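Long-range contacts in Na-translocating NADH-quinone reductase subunit C NqrC (Shewanella oneidensis, PDB 4XHF), which is a flavin-binding subunit of a sodium-translocating membrane complex, represented here by a soluble fragment that holds flavin mononucleotide: residues A[72-77]-A[238-243]; A[99-104]-A[111-116]; A[117-122]-A[132-137]. All blocks are in the same frame, centred on the assembly; numbering follows the deposited sequence.

Contact 1 (A[72-77]-A[238-243]); sequences INLDTG and EGFQTF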
loop_
_atom_site.group_PDB
_atom_site.type_symbol
_atom_site.label_atom_id
_atom_site.label_comp_id
_atom_site.label_asym_id
_atom_site.label_seq_id
_atom_site.Cartn_x
_atom_site.Cartn_y
_atom_site.Cartn_z
ATOM N N ILE A 72 -2.470 -11.031 -7.882
ATOM C CA ILE A 72 -2.050 -10.695 -9.237
ATOM C C ILE A 72 -0.569 -10.975 -9.437
ATOM O O ILE A 72 0.234 -10.839 -8.514
ATOM C CB ILE A 72 -2.344 -9.210 -9.572
ATOM C CG1 ILE A 72 -1.582 -8.270 -8.633
ATOM C CG2 ILE A 72 -3.839 -8.940 -9.494
ATOM C CD1 ILE A 72 -0.322 -7.691 -9.237
ATOM N N ASN A 73 -0.223 -11.381 -10.653
ATOM C CA ASN A 73 1.165 -11.562 -11.043
ATOM C C ASN A 73 1.794 -10.213 -11.361
ATOM O O ASN A 73 1.365 -9.521 -12.283
ATOM C CB ASN A 73 1.259 -12.493 -12.250
ATOM C CG ASN A 73 2.685 -12.854 -12.596
ATOM O OD1 ASN A 73 3.398 -12.083 -13.235
ATOM N ND2 ASN A 73 3.110 -14.039 -12.176
ATOM N N LEU A 74 2.808 -9.841 -10.591
ATOM C CA LEU A 74 3.407 -8.517 -10.702
ATOM C C LEU A 74 4.061 -8.271 -12.059
ATOM O O LEU A 74 4.004 -7.161 -12.586
ATOM C CB LEU A 74 4.434 -8.318 -9.586
ATOM C CG LEU A 74 3.844 -8.053 -8.199
ATOM C CD1 LEU A 74 4.898 -8.233 -7.121
ATOM C CD2 LEU A 74 3.245 -6.657 -8.127
ATOM N N ASP A 75 4.676 -9.304 -12.628
ATOM C CA ASP A 75 5.372 -9.164 -13.903
ATOM C C ASP A 75 4.409 -9.001 -15.076
ATOM O O ASP A 75 4.652 -8.192 -15.974
ATOM C CB ASP A 75 6.277 -10.374 -14.148
ATOM C CG ASP A 75 7.479 -10.402 -13.222
ATOM O OD1 ASP A 75 8.031 -9.323 -12.921
ATOM O OD2 ASP A 75 7.875 -11.509 -12.796
ATOM N N THR A 76 3.320 -9.763 -15.064
ATOM C CA THR A 76 2.382 -9.782 -16.185
ATOM C C THR A 76 1.156 -8.911 -15.936
ATOM O O THR A 76 0.540 -8.412 -16.878
ATOM C CB THR A 76 1.902 -11.215 -16.488
ATOM O OG1 THR A 76 1.053 -11.677 -15.431
ATOM C CG2 THR A 76 3.084 -12.160 -16.641
ATOM N N GLY A 77 0.803 -8.733 -14.668
ATOM C CA GLY A 77 -0.394 -7.995 -14.309
ATOM C C GLY A 77 -1.638 -8.867 -14.333
ATOM O O GLY A 77 -2.744 -8.389 -14.076
ATOM N N GLU A 238 8.981 -2.357 -11.463
ATOM C CA GLU A 238 9.086 -3.655 -10.800
ATOM C C GLU A 238 7.991 -3.822 -9.745
ATOM O O GLU A 238 7.989 -4.797 -8.994
ATOM C CB GLU A 238 10.474 -3.824 -10.166
ATOM C CG GLU A 238 11.620 -3.672 -11.165
ATOM C CD GLU A 238 12.953 -4.179 -10.640
ATOM O OE1 GLU A 238 13.159 -5.411 -10.622
ATOM O OE2 GLU A 238 13.798 -3.344 -10.258
ATOM N N GLY A 239 7.055 -2.876 -9.713
ATOM C CA GLY A 239 5.955 -2.898 -8.764
ATOM C C GLY A 239 4.622 -3.160 -9.434
ATOM O O GLY A 239 4.464 -4.150 -10.146
ATOM N N PHE A 240 3.666 -2.264 -9.212
ATOM C CA PHE A 240 2.301 -2.460 -9.687
ATOM C C PHE A 240 2.007 -1.746 -11.003
ATOM O O PHE A 240 0.851 -1.655 -11.412
ATOM C CB PHE A 240 1.310 -1.986 -8.620
ATOM C CG PHE A 240 1.255 -2.870 -7.410
ATOM C CD1 PHE A 240 0.618 -4.098 -7.463
ATOM C CD2 PHE A 240 1.843 -2.476 -6.221
ATOM C CE1 PHE A 240 0.569 -4.915 -6.352
ATOM C CE2 PHE A 240 1.797 -3.289 -5.107
ATOM C CZ PHE A 240 1.158 -4.511 -5.173
ATOM N N GLN A 241 3.040 -1.251 -11.676
ATOM C CA GLN A 241 2.828 -0.446 -12.874
ATOM C C GLN A 241 2.215 -1.270 -14.003
ATOM O O GLN A 241 1.289 -0.815 -14.674
ATOM C CB GLN A 241 4.137 0.190 -13.340
ATOM C CG GLN A 241 4.022 1.677 -13.632
ATOM C CD GLN A 241 5.364 2.317 -13.923
ATOM O OE1 GLN A 241 5.887 3.085 -13.114
ATOM N NE2 GLN A 241 5.929 2.003 -15.082
ATOM N N THR A 242 2.729 -2.479 -14.209
ATOM C CA THR A 242 2.176 -3.379 -15.214
ATOM C C THR A 242 0.710 -3.659 -14.915
ATOM O O THR A 242 -0.137 -3.582 -15.800
ATOM C CB THR A 242 2.948 -4.714 -15.275
ATOM O OG1 THR A 242 4.273 -4.484 -15.765
ATOM C CG2 THR A 242 2.245 -5.719 -16.192
ATOM N N PHE A 243 0.425 -3.982 -13.658
ATOM C CA PHE A 243 -0.934 -4.279 -13.223
ATOM C C PHE A 243 -1.884 -3.120 -13.500
ATOM O O PHE A 243 -3.001 -3.328 -13.971
ATOM C CB PHE A 243 -0.942 -4.623 -11.734
ATOM C CG PHE A 243 -2.316 -4.701 -11.135
ATOM C CD1 PHE A 243 -3.240 -5.619 -11.604
ATOM C CD2 PHE A 243 -2.680 -3.864 -10.096
ATOM C CE1 PHE A 243 -4.505 -5.692 -11.050
ATOM C CE2 PHE A 243 -3.941 -3.935 -9.539
ATOM C CZ PHE A 243 -4.853 -4.852 -10.016
HETATM O O HOH W 1 2.545 -5.065 -11.866
#
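Where strand 67-73 runs out into a tight turn, the turn packs against the first residues of helix 241-249, and the backbones come closest at G77 and F243, whose CA atoms lie 3.9 Å apart. The contact joins the end of strand 67-73 in the antiparallel sheet to the C-terminal helix of this FMN-binding protein. An Asx motif shapes the turn: N73 OD1 accepts from T76 N in the carbonyl plane, on a lone pair, a role suited to the short asparagine side chain. L74 offers a branched apolar tip, and its CD2 lies over one face of the F240 ring, 4.0 Å from the centroid, a CH-pi contact. I72 CD1 reaches the edge of the same ring. The other branch, I72 CG2, meets F243 CE1 at 3.7 Å, and CG1 stands above one face of the F243 ring, toward its rim, so I72 touches both phenylalanines. F240 is the N-cap residue of the helix. T242 turns CG2 anti to its own N (OG1 at chi1 -67°), which sets the methyl against the turn, 3.3 Å from T76 O. G77, with phi 85° and no side chain, lets the turn pass close to T242 CG2 and F243. Water 1 bridges the backbones: it lies 2.7 Å from both L74 O and G239 O and accepts from F243 N at 3.0 Å.

Contact 2 (A[99-104]-A[111-116]); sequences TSSTPK and KTRAND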
loop_
_atom_site.group_PDB
_atom_site.type_symbol
_atom_site.label_atom_id
_atom_site.label_comp_id
_atom_site.label_asym_id
_atom_site.label_seq_id
_atom_site.Cartn_x
_atom_site.Cartn_y
_atom_site.Cartn_z
ATOM N N THR A 99 8.843 -18.741 -5.554
ATOM C CA THR A 99 7.764 -17.779 -5.755
ATOM C C THR A 99 8.259 -16.357 -5.515
ATOM O O THR A 99 7.484 -15.476 -5.138
ATOM C CB THR A 99 6.574 -18.055 -4.819
ATOM O OG1 THR A 99 7.007 -17.996 -3.455
ATOM C CG2 THR A 99 5.970 -19.422 -5.099
ATOM N N SER A 100 9.552 -16.142 -5.734
ATOM C CA SER A 100 10.157 -14.833 -5.522
ATOM C C SER A 100 11.354 -14.626 -6.440
ATOM O O SER A 100 11.835 -15.567 -7.074
ATOM C CB SER A 100 10.597 -14.670 -4.067
ATOM O OG SER A 100 11.767 -15.427 -3.805
ATOM N N SER A 101 11.830 -13.386 -6.498
ATOM C CA SER A 101 12.997 -13.035 -7.297
ATOM C C SER A 101 13.695 -11.820 -6.694
ATOM O O SER A 101 13.155 -11.163 -5.804
ATOM C CB SER A 101 12.598 -12.749 -8.747
ATOM O OG SER A 101 11.904 -11.519 -8.857
ATOM N N THR A 102 14.895 -11.532 -7.186
ATOM C CA THR A 102 15.665 -10.379 -6.736
ATOM C C THR A 102 15.410 -9.193 -7.661
ATOM O O THR A 102 15.577 -9.315 -8.876
ATOM C CB THR A 102 17.169 -10.694 -6.707
ATOM O OG1 THR A 102 17.402 -11.827 -5.863
ATOM C CG2 THR A 102 17.970 -9.508 -6.184
ATOM N N PRO A 103 15.004 -8.040 -7.097
ATOM C CA PRO A 103 14.734 -6.886 -7.965
ATOM C C PRO A 103 15.981 -6.409 -8.700
ATOM O O PRO A 103 17.087 -6.569 -8.186
ATOM C CB PRO A 103 14.241 -5.809 -6.988
ATOM C CG PRO A 103 13.875 -6.530 -5.743
ATOM C CD PRO A 103 14.761 -7.725 -5.677
ATOM N N LYS A 104 15.805 -5.829 -9.883
ATOM C CA LYS A 104 16.928 -5.247 -10.608
ATOM C C LYS A 104 17.378 -3.969 -9.915
ATOM O O LYS A 104 18.544 -3.821 -9.568
ATOM C CB LYS A 104 16.557 -4.951 -12.061
ATOM C CG LYS A 104 17.733 -4.455 -12.894
ATOM C CD LYS A 104 17.322 -3.360 -13.865
ATOM C CE LYS A 104 18.520 -2.807 -14.619
ATOM N NZ LYS A 104 19.555 -2.250 -13.703
ATOM N N LYS A 111 15.520 -6.602 -0.962
ATOM C CA LYS A 111 16.388 -7.744 -1.265
ATOM C C LYS A 111 15.720 -8.811 -2.133
ATOM O O LYS A 111 16.320 -9.298 -3.090
ATOM C CB LYS A 111 16.894 -8.386 0.031
ATOM C CG LYS A 111 17.796 -7.483 0.861
ATOM C CD LYS A 111 19.194 -7.360 0.264
ATOM C CE LYS A 111 19.967 -8.674 0.344
ATOM N NZ LYS A 111 21.390 -8.519 -0.061
ATOM N N THR A 112 14.489 -9.180 -1.799
ATOM C CA THR A 112 13.753 -10.170 -2.571
ATOM C C THR A 112 12.304 -9.721 -2.724
ATOM O O THR A 112 11.765 -9.041 -1.852
ATOM C CB THR A 112 13.821 -11.565 -1.909
ATOM O OG1 THR A 112 13.125 -12.524 -2.716
ATOM C CG2 THR A 112 13.213 -11.540 -0.514
ATOM N N ARG A 113 11.689 -10.088 -3.844
ATOM C CA ARG A 113 10.314 -9.697 -4.135
ATOM C C ARG A 113 9.473 -10.903 -4.539
ATOM O O ARG A 113 9.889 -11.706 -5.369
ATOM C CB ARG A 113 10.284 -8.650 -5.249
ATOM C CG ARG A 113 8.951 -7.933 -5.396
ATOM C CD ARG A 113 8.695 -7.521 -6.835
ATOM N NE ARG A 113 8.490 -8.680 -7.700
ATOM C CZ ARG A 113 8.343 -8.620 -9.020
ATOM N NH1 ARG A 113 8.379 -7.452 -9.649
ATOM N NH2 ARG A 113 8.163 -9.735 -9.714
ATOM N N ALA A 114 8.287 -11.019 -3.951
ATOM C CA ALA A 114 7.351 -12.069 -4.327
ATOM C C ALA A 114 6.933 -11.899 -5.781
ATOM O O ALA A 114 6.957 -10.792 -6.314
ATOM C CB ALA A 114 6.133 -12.048 -3.420
ATOM N N ASN A 115 6.550 -12.998 -6.422
ATOM C CA ASN A 115 6.080 -12.942 -7.799
ATOM C C ASN A 115 4.659 -12.399 -7.867
ATOM O O ASN A 115 4.303 -11.691 -8.810
ATOM C CB ASN A 115 6.144 -14.325 -8.448
ATOM C CG ASN A 115 7.566 -14.817 -8.633
ATOM O OD1 ASN A 115 8.505 -14.025 -8.710
ATOM N ND2 ASN A 115 7.730 -16.131 -8.712
ATOM N N ASP A 116 3.861 -12.733 -6.856
ATOM C CA ASP A 116 2.466 -12.305 -6.784
ATOM C C ASP A 116 2.230 -11.359 -5.614
ATOM O O ASP A 116 2.846 -11.496 -4.558
ATOM C CB ASP A 116 1.532 -13.513 -6.648
ATOM C CG ASP A 116 1.644 -14.478 -7.813
ATOM O OD1 ASP A 116 2.134 -14.069 -8.886
ATOM O OD2 ASP A 116 1.234 -15.646 -7.654
HETATM O O HOH W 2 4.580 -15.042 -4.906
#
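A short beta hairpin brings strand 100-101 against the start of strand 113-123, at a margin of the antiparallel sheet. S101 and R113 form the hydrogen-bonded pair: S101 N donates to R113 O at 2.8 Å, and R113 N returns a bond to S101 O at 2.7 Å. S100 and A114 make the neighbouring non-hydrogen-bonded pair, with CA atoms 4.1 Å apart. Their small side chains fit this close pair, on the face covered by helix 90-95, and S100 CA comes 3.1 Å from R113 O in a CA-H...O contact. Beyond them N115 N donates to T99 O at 2.9 Å from above the carbonyl plane, 42° out of it. Water 2 also donates to T99 O and accepts from D116 N, extending the ladder where the strands diverge. The N115 amide lies against the T99-S100 peptide, its ND2 3.2 Å from T99 C. At the other end the rigid ring of P103 sets CD 3.4 Å from K111 O, while CG meets R113 CB obliquely. R113 bends at chi2 and chi3 (-149° and 68°), bringing NE to A114 O; its guanidinium continues to D75, a salt bridge, and to E238 O. S100 OG and T112 OG1 bond to N96 O and A94 O, tying the strands to helix 90-95 and the residue after it. This alternation of pairs marks antiparallel pairing, and the direct link between the strands makes it a beta hairpin.

Contact 3 (A[117-122]-A[132-137]); sequences ARVFKV and VVVPFY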
loop_
_atom_site.group_PDB
_atom_site.type_symbol
_atom_site.label_atom_id
_atom_site.label_comp_id
_atom_site.label_asym_id
_atom_site.label_seq_id
_atom_site.Cartn_x
_atom_site.Cartn_y
_atom_site.Cartn_z
ATOM N N ALA A 117 1.325 -10.406 -5.814
ATOM C CA ALA A 117 0.916 -9.486 -4.761
ATOM C C ALA A 117 -0.595 -9.544 -4.573
ATOM O O ALA A 117 -1.340 -9.746 -5.533
ATOM C CB ALA A 117 1.356 -8.074 -5.092
ATOM N N ARG A 118 -1.040 -9.382 -3.332
ATOM C CA ARG A 118 -2.464 -9.313 -3.036
ATOM C C ARG A 118 -2.925 -7.868 -3.097
ATOM O O ARG A 118 -2.379 -7.014 -2.405
ATOM C CB ARG A 118 -2.769 -9.907 -1.663
ATOM C CG ARG A 118 -4.218 -9.741 -1.227
ATOM C CD ARG A 118 -4.445 -10.369 0.132
ATOM N NE ARG A 118 -3.535 -9.826 1.135
ATOM C CZ ARG A 118 -3.299 -10.385 2.317
ATOM N NH1 ARG A 118 -3.904 -11.514 2.656
ATOM N NH2 ARG A 118 -2.450 -9.814 3.161
ATOM N N VAL A 119 -3.930 -7.608 -3.925
ATOM C CA VAL A 119 -4.474 -6.266 -4.082
ATOM C C VAL A 119 -5.978 -6.297 -3.852
ATOM O O VAL A 119 -6.586 -7.367 -3.834
ATOM C CB VAL A 119 -4.167 -5.686 -5.480
ATOM C CG1 VAL A 119 -2.670 -5.587 -5.694
ATOM C CG2 VAL A 119 -4.799 -6.534 -6.573
ATOM N N PHE A 120 -6.567 -5.119 -3.673
ATOM C CA PHE A 120 -7.990 -5.003 -3.372
ATOM C C PHE A 120 -8.662 -3.937 -4.227
ATOM O O PHE A 120 -8.264 -2.776 -4.202
ATOM C CB PHE A 120 -8.195 -4.668 -1.895
ATOM C CG PHE A 120 -7.509 -5.612 -0.956
ATOM C CD1 PHE A 120 -6.197 -5.393 -0.570
ATOM C CD2 PHE A 120 -8.179 -6.709 -0.449
ATOM C CE1 PHE A 120 -5.565 -6.260 0.299
ATOM C CE2 PHE A 120 -7.555 -7.579 0.419
ATOM C CZ PHE A 120 -6.246 -7.354 0.795
ATOM N N LYS A 121 -9.680 -4.340 -4.982
ATOM C CA LYS A 121 -10.534 -3.391 -5.686
ATOM C C LYS A 121 -11.668 -2.981 -4.759
ATOM O O LYS A 121 -12.326 -3.837 -4.173
ATOM C CB LYS A 121 -11.092 -3.997 -6.974
ATOM C CG LYS A 121 -10.068 -4.181 -8.083
ATOM C CD LYS A 121 -10.710 -4.779 -9.325
ATOM C CE LYS A 121 -9.699 -4.994 -10.435
ATOM N NZ LYS A 121 -10.326 -5.600 -11.640
ATOM N N VAL A 122 -11.886 -1.675 -4.625
ATOM C CA VAL A 122 -12.909 -1.149 -3.724
ATOM C C VAL A 122 -13.992 -0.417 -4.513
ATOM O O VAL A 122 -13.690 0.415 -5.367
ATOM C CB VAL A 122 -12.300 -0.196 -2.679
ATOM C CG1 VAL A 122 -13.343 0.196 -1.641
ATOM C CG2 VAL A 122 -11.092 -0.846 -2.009
ATOM N N VAL A 132 -8.232 1.331 -5.728
ATOM C CA VAL A 132 -7.516 0.068 -5.654
ATOM C C VAL A 132 -6.472 0.191 -4.553
ATOM O O VAL A 132 -5.614 1.073 -4.593
ATOM C CB VAL A 132 -6.845 -0.304 -6.992
ATOM C CG1 VAL A 132 -6.185 -1.675 -6.898
ATOM C CG2 VAL A 132 -7.864 -0.289 -8.124
ATOM N N VAL A 133 -6.574 -0.678 -3.553
ATOM C CA VAL A 133 -5.646 -0.673 -2.433
ATOM C C VAL A 133 -4.561 -1.714 -2.670
ATOM O O VAL A 133 -4.859 -2.889 -2.900
ATOM C CB VAL A 133 -6.365 -0.959 -1.101
ATOM C CG1 VAL A 133 -5.418 -0.748 0.071
ATOM C CG2 VAL A 133 -7.598 -0.070 -0.959
ATOM N N VAL A 134 -3.307 -1.274 -2.617
ATOM C CA VAL A 134 -2.168 -2.160 -2.835
ATOM C C VAL A 134 -1.202 -2.108 -1.655
ATOM O O VAL A 134 -1.045 -1.064 -1.023
ATOM C CB VAL A 134 -1.403 -1.797 -4.127
ATOM C CG1 VAL A 134 -2.325 -1.875 -5.325
ATOM C CG2 VAL A 134 -0.780 -0.408 -4.025
ATOM N N PRO A 135 -0.552 -3.240 -1.351
ATOM C CA PRO A 135 0.459 -3.266 -0.294
ATOM C C PRO A 135 1.780 -2.667 -0.754
ATOM O O PRO A 135 2.175 -2.853 -1.905
ATOM C CB PRO A 135 0.613 -4.758 0.002
ATOM C CG PRO A 135 0.306 -5.415 -1.298
ATOM C CD PRO A 135 -0.774 -4.578 -1.923
ATOM N N PHE A 136 2.452 -1.953 0.139
ATOM C CA PHE A 136 3.789 -1.463 -0.139
ATOM C C PHE A 136 4.613 -1.595 1.125
ATOM O O PHE A 136 4.080 -1.549 2.234
ATOM C CB PHE A 136 3.761 -0.010 -0.619
ATOM C CG PHE A 136 3.592 0.986 0.482
ATOM C CD1 PHE A 136 2.392 1.087 1.161
ATOM C CD2 PHE A 136 4.631 1.823 0.838
ATOM C CE1 PHE A 136 2.230 2.005 2.173
ATOM C CE2 PHE A 136 4.477 2.743 1.851
ATOM C CZ PHE A 136 3.274 2.834 2.519
ATOM N N TYR A 137 5.913 -1.784 0.954
ATOM C CA TYR A 137 6.820 -1.822 2.085
ATOM C C TYR A 137 8.240 -1.564 1.620
ATOM O O TYR A 137 8.558 -1.719 0.441
ATOM C CB TYR A 137 6.727 -3.162 2.821
ATOM C CG TYR A 137 7.188 -4.359 2.022
ATOM C CD1 TYR A 137 6.345 -4.971 1.105
ATOM C CD2 TYR A 137 8.459 -4.889 2.199
ATOM C CE1 TYR A 137 6.761 -6.069 0.376
ATOM C CE2 TYR A 137 8.882 -5.987 1.476
ATOM C CZ TYR A 137 8.030 -6.574 0.568
ATOM O OH TYR A 137 8.452 -7.667 -0.153
#
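The F120 ring presents its edge to V133 O, which lies near the ring plane, 3.7 Å from CD1; beyond the two segments, L41 and V45 of helix 29-48 pack on this side chain. F120 and V133 are partners in an antiparallel beta hairpin made by strands 113-123 and 129-139, whose short axes approach to 4.7 Å with their directions 163° apart. Two backbone bonds join the pair, F120 N to V133 O at 2.9 Å and V133 N to F120 O at 2.8 Å. With CG anti to the carbonyl carbon (chi1 -54°), CD1 is the ring atom that meets V133 O. On this face V133 CG2 also meets V122 CG2 at 3.7 Å, the two valines crossing obliquely. Beta-branched valine favours the extended backbone and gives compact apolar cover. The opposite face carries V119 and V134, which lie side by side and point the same way, CG1 against CG1. K121 pairs with V132 there, and its extended chain lets the aliphatic part pass the valine while the amine continues outward. P135 has no N-H to give, so the ladder of backbone bonds cannot continue through its nitrogen. Instead its CB points toward the neighbouring strand, and P135 CD presses against R118 O at 3.0 Å.

How the contacts relate
Contacts 2 and 3 share strand 113-123, using successive parts of it, their centres about 17 Å apart, while strand 67-73 of contact 1 pairs beside it. Contact 1 touches both. Its centre lies about 12 Å from that of contact 2, where, besides the R113 links, E238 OE1 receives K104 N at 2.8 Å. It lies about 11 Å from that of contact 3, where I72 N meets A117 O at 2.9 Å and the F240 ring packs on V119 and P135. No residue of these segments belongs to the flavin mononucleotide pocket, but helix 221-234, which carries pocket residues M222 and T223, also bears W234, touched by L74, R113 and Y137.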